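PDB 4ZZ7: methylmalonate-semialdehyde dehydrogenase from Oceanimonas doudoroffii, which catalyses the NAD-dependent, acylating oxidation of methylmalonate semialdehyde, as a member of the aldehyde dehydrogenase family. Local coordinates for residues 220-225 with 243-248. Residues are numbered along the deposited sequence; the frame is centred on the assembly and turned at random.
Sequences VKAVSF and GKRCQA. With NAD (nicotinamide-adenine-dinucleotide), chain M.
Lys244 reaches across to Val220, its ammonium NZ meeting that residue's carbonyl O at 3.0 Å, in the carbonyl plane and on a lone pair. A bend at chi3 (70°) curls the chain round this oxygen, while CD lies 3.9 Å from CG2 of Val223. A long aliphatic stem with a charged end suits this buried place, because NZ also bonds the carbonyl of Leu215 and so serves two backbone oxygens. A methionine here, having no ammonium group, would probably leave the carbonyls of Val220 and Leu215 without this donor. Val223, beta-branched as befits a buried strand, receives Gln247 N on its O and gives its N to Arg245 O. These bonds join neighbouring parallel strands of a beta-alpha-beta unit, connected by helix 229-241, in the Rossmann-like NAD-binding domain. Gln247 turns its amide to Ser224: OG donates to OE1 over 2.6 Å, in the amide plane, while NE2 goes to the carbonyl of Leu463. The small serine and the longer glutamine thus bridge the two strands on the face covered by Phe473. Toward the cofactor, Phe225 N binds Gln247 O, and the edge of its ring approaches the adenosine ribose of NAD, Phe225 CE1 standing 3.4 Å from O4B.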
loop_
_atom_site.group_PDB
_atom_site.type_symbol
_atom_site.label_atom_id
_atom_site.label_comp_id
_atom_site.label_asym_id
_atom_site.label_seq_id
_atom_site.Cartn_x
_atom_site.Cartn_y
_atom_site.Cartn_z
ATOM N N VAL A 220 -3.430 -6.680 30.069
ATOM C CA VAL A 220 -2.512 -7.059 29.019
ATOM C C VAL A 220 -3.370 -7.473 27.854
ATOM O O VAL A 220 -4.053 -8.484 27.921
ATOM C CB VAL A 220 -1.590 -8.241 29.422
ATOM C CG1 VAL A 220 -0.665 -8.621 28.281
ATOM C CG2 VAL A 220 -0.749 -7.894 30.641
ATOM N N LYS A 221 -3.284 -6.707 26.780
ATOM C CA LYS A 221 -4.107 -6.880 25.613
ATOM C C LYS A 221 -3.451 -7.632 24.455
ATOM O O LYS A 221 -4.147 -7.974 23.508
ATOM C CB LYS A 221 -4.552 -5.506 25.121
ATOM C CG LYS A 221 -5.922 -5.094 25.627
ATOM C CD LYS A 221 -5.885 -4.544 27.031
ATOM C CE LYS A 221 -7.136 -4.939 27.821
ATOM N NZ LYS A 221 -8.415 -4.364 27.319
ATOM N N ALA A 222 -2.140 -7.862 24.496
ATOM C CA ALA A 222 -1.470 -8.631 23.443
ATOM C C ALA A 222 -0.173 -9.222 23.934
ATOM O O ALA A 222 0.545 -8.594 24.700
ATOM C CB ALA A 222 -1.206 -7.754 22.225
ATOM N N VAL A 223 0.149 -10.413 23.457
ATOM C CA VAL A 223 1.362 -11.102 23.883
ATOM C C VAL A 223 2.220 -11.581 22.703
ATOM O O VAL A 223 1.775 -12.407 21.907
ATOM C CB VAL A 223 0.997 -12.304 24.778
ATOM C CG1 VAL A 223 2.258 -13.027 25.258
ATOM C CG2 VAL A 223 0.135 -11.839 25.956
ATOM N N SER A 224 3.451 -11.071 22.622
ATOM C CA SER A 224 4.472 -11.536 21.651
ATOM C C SER A 224 5.468 -12.492 22.320
ATOM O O SER A 224 6.271 -12.070 23.165
ATOM C CB SER A 224 5.253 -10.349 21.068
ATOM O OG SER A 224 4.479 -9.584 20.155
ATOM N N PHE A 225 5.409 -13.772 21.945
ATOM C CA PHE A 225 6.332 -14.778 22.479
ATOM C C PHE A 225 7.243 -15.245 21.401
ATOM O O PHE A 225 6.795 -15.473 20.288
ATOM C CB PHE A 225 5.620 -16.015 23.041
ATOM C CG PHE A 225 6.570 -17.091 23.527
ATOM C CD1 PHE A 225 7.158 -16.996 24.755
ATOM C CD2 PHE A 225 6.887 -18.184 22.729
ATOM C CE1 PHE A 225 8.046 -17.963 25.189
ATOM C CE2 PHE A 225 7.774 -19.157 23.157
ATOM C CZ PHE A 225 8.353 -19.046 24.389
ATOM N N GLY A 243 -8.735 -14.531 26.194
ATOM C CA GLY A 243 -9.300 -13.545 25.253
ATOM C C GLY A 243 -8.331 -12.681 24.431
ATOM O O GLY A 243 -8.675 -12.244 23.307
ATOM N N LYS A 244 -7.135 -12.424 24.983
ATOM C CA LYS A 244 -6.112 -11.607 24.312
ATOM C C LYS A 244 -5.359 -12.277 23.139
ATOM O O LYS A 244 -5.054 -13.471 23.155
ATOM C CB LYS A 244 -5.105 -11.054 25.314
ATOM C CG LYS A 244 -4.152 -12.096 25.881
ATOM C CD LYS A 244 -3.589 -11.663 27.227
ATOM C CE LYS A 244 -4.643 -11.690 28.320
ATOM N NZ LYS A 244 -4.124 -11.051 29.545
ATOM N N ARG A 245 -5.074 -11.447 22.132
ATOM C CA ARG A 245 -4.387 -11.857 20.929
ATOM C C ARG A 245 -2.952 -12.240 21.247
ATOM O O ARG A 245 -2.406 -11.828 22.280
ATOM C CB ARG A 245 -4.413 -10.735 19.915
ATOM C CG ARG A 245 -3.752 -9.449 20.380
ATOM C CD ARG A 245 -3.546 -8.466 19.239
ATOM N NE ARG A 245 -4.783 -7.844 18.768
ATOM C CZ ARG A 245 -4.868 -7.032 17.714
ATOM N NH1 ARG A 245 -3.783 -6.709 17.000
ATOM N NH2 ARG A 245 -6.049 -6.523 17.371
ATOM N N CYS A 246 -2.341 -13.006 20.348
ATOM C CA CYS A 246 -1.027 -13.576 20.601
ATOM C C CYS A 246 -0.345 -13.998 19.304
ATOM O O CYS A 246 -1.002 -14.338 18.319
ATOM C CB CYS A 246 -1.155 -14.786 21.562
ATOM S SG CYS A 246 0.371 -15.697 21.986
ATOM N N GLN A 247 0.988 -13.942 19.329
ATOM C CA GLN A 247 1.861 -14.519 18.297
ATOM C C GLN A 247 2.972 -15.250 19.066
ATOM O O GLN A 247 3.676 -14.649 19.883
ATOM C CB GLN A 247 2.424 -13.443 17.327
ATOM C CG GLN A 247 3.258 -12.329 17.996
ATOM C CD GLN A 247 3.707 -11.152 17.110
ATOM O OE1 GLN A 247 4.326 -10.201 17.619
ATOM N NE2 GLN A 247 3.436 -11.209 15.803
ATOM N N ALA A 248 3.105 -16.544 18.837
ATOM C CA ALA A 248 4.130 -17.307 19.488
ATOM C C ALA A 248 4.972 -18.030 18.463
ATOM O O ALA A 248 4.495 -18.897 17.737
ATOM C CB ALA A 248 3.508 -18.297 20.432
HETATM P PA NAD M . 12.021 -21.185 26.003
HETATM O O1A NAD M . 12.428 -21.870 27.305
HETATM O O2A NAD M . 11.092 -21.856 25.006
HETATM O O5B NAD M . 11.296 -19.781 26.373
HETATM C C5B NAD M . 11.999 -18.546 26.572
HETATM C C4B NAD M . 11.202 -17.579 27.447
HETATM O O4B NAD M . 10.027 -18.214 27.959
HETATM C C3B NAD M . 11.970 -17.078 28.666
HETATM O O3B NAD M . 11.720 -15.676 28.800
HETATM C C2B NAD M . 11.448 -17.912 29.834
HETATM O O2B NAD M . 11.320 -17.283 31.113
HETATM C C1B NAD M . 10.055 -18.316 29.388
HETATM N N9A NAD M . 9.682 -19.691 29.835
HETATM C C8A NAD M . 10.499 -20.784 29.861
HETATM N N7A NAD M . 9.827 -21.868 30.303
HETATM C C5A NAD M . 8.555 -21.485 30.576
HETATM C C6A NAD M . 7.323 -22.153 31.091
HETATM N N6A NAD M . 7.348 -23.469 31.394
HETATM N N1A NAD M . 6.197 -21.402 31.232
HETATM C C2A NAD M . 6.177 -20.069 30.929
HETATM N N3A NAD M . 7.244 -19.393 30.453
HETATM C C4A NAD M . 8.445 -20.037 30.266
HETATM O O3 NAD M . 13.374 -20.725 25.198
HETATM P PN NAD M . 14.926 -20.651 25.719
HETATM O O1N NAD M . 15.126 -19.493 26.702
HETATM O O2N NAD M . 15.520 -22.027 26.050
HETATM O O5D NAD M . 15.509 -20.219 24.287
HETATM C C5D NAD M . 15.701 -21.204 23.257
HETATM C C4D NAD M . 14.549 -21.331 22.238
HETATM O O4D NAD M . 14.315 -20.159 21.426
HETATM C C3D NAD M . 14.842 -22.460 21.235
HETATM O O3D NAD M . 14.062 -23.622 21.532
HETATM C C2D NAD M . 14.535 -21.904 19.835
HETATM O O2D NAD M . 13.742 -22.809 19.059
HETATM C C1D NAD M . 13.820 -20.602 20.150
HETATM N N1N NAD M . 13.946 -19.555 19.141
HETATM C C2N NAD M . 12.913 -19.397 18.303
HETATM C C3N NAD M . 12.943 -18.412 17.320
HETATM C C7N NAD M . 11.823 -18.211 16.327
HETATM O O7N NAD M . 11.366 -19.111 15.613
HETATM N N7N NAD M . 11.368 -16.975 16.215
HETATM C C4N NAD M . 14.048 -17.571 17.246
HETATM C C5N NAD M . 15.110 -17.738 18.126
HETATM C C6N NAD M . 15.030 -18.753 19.082
#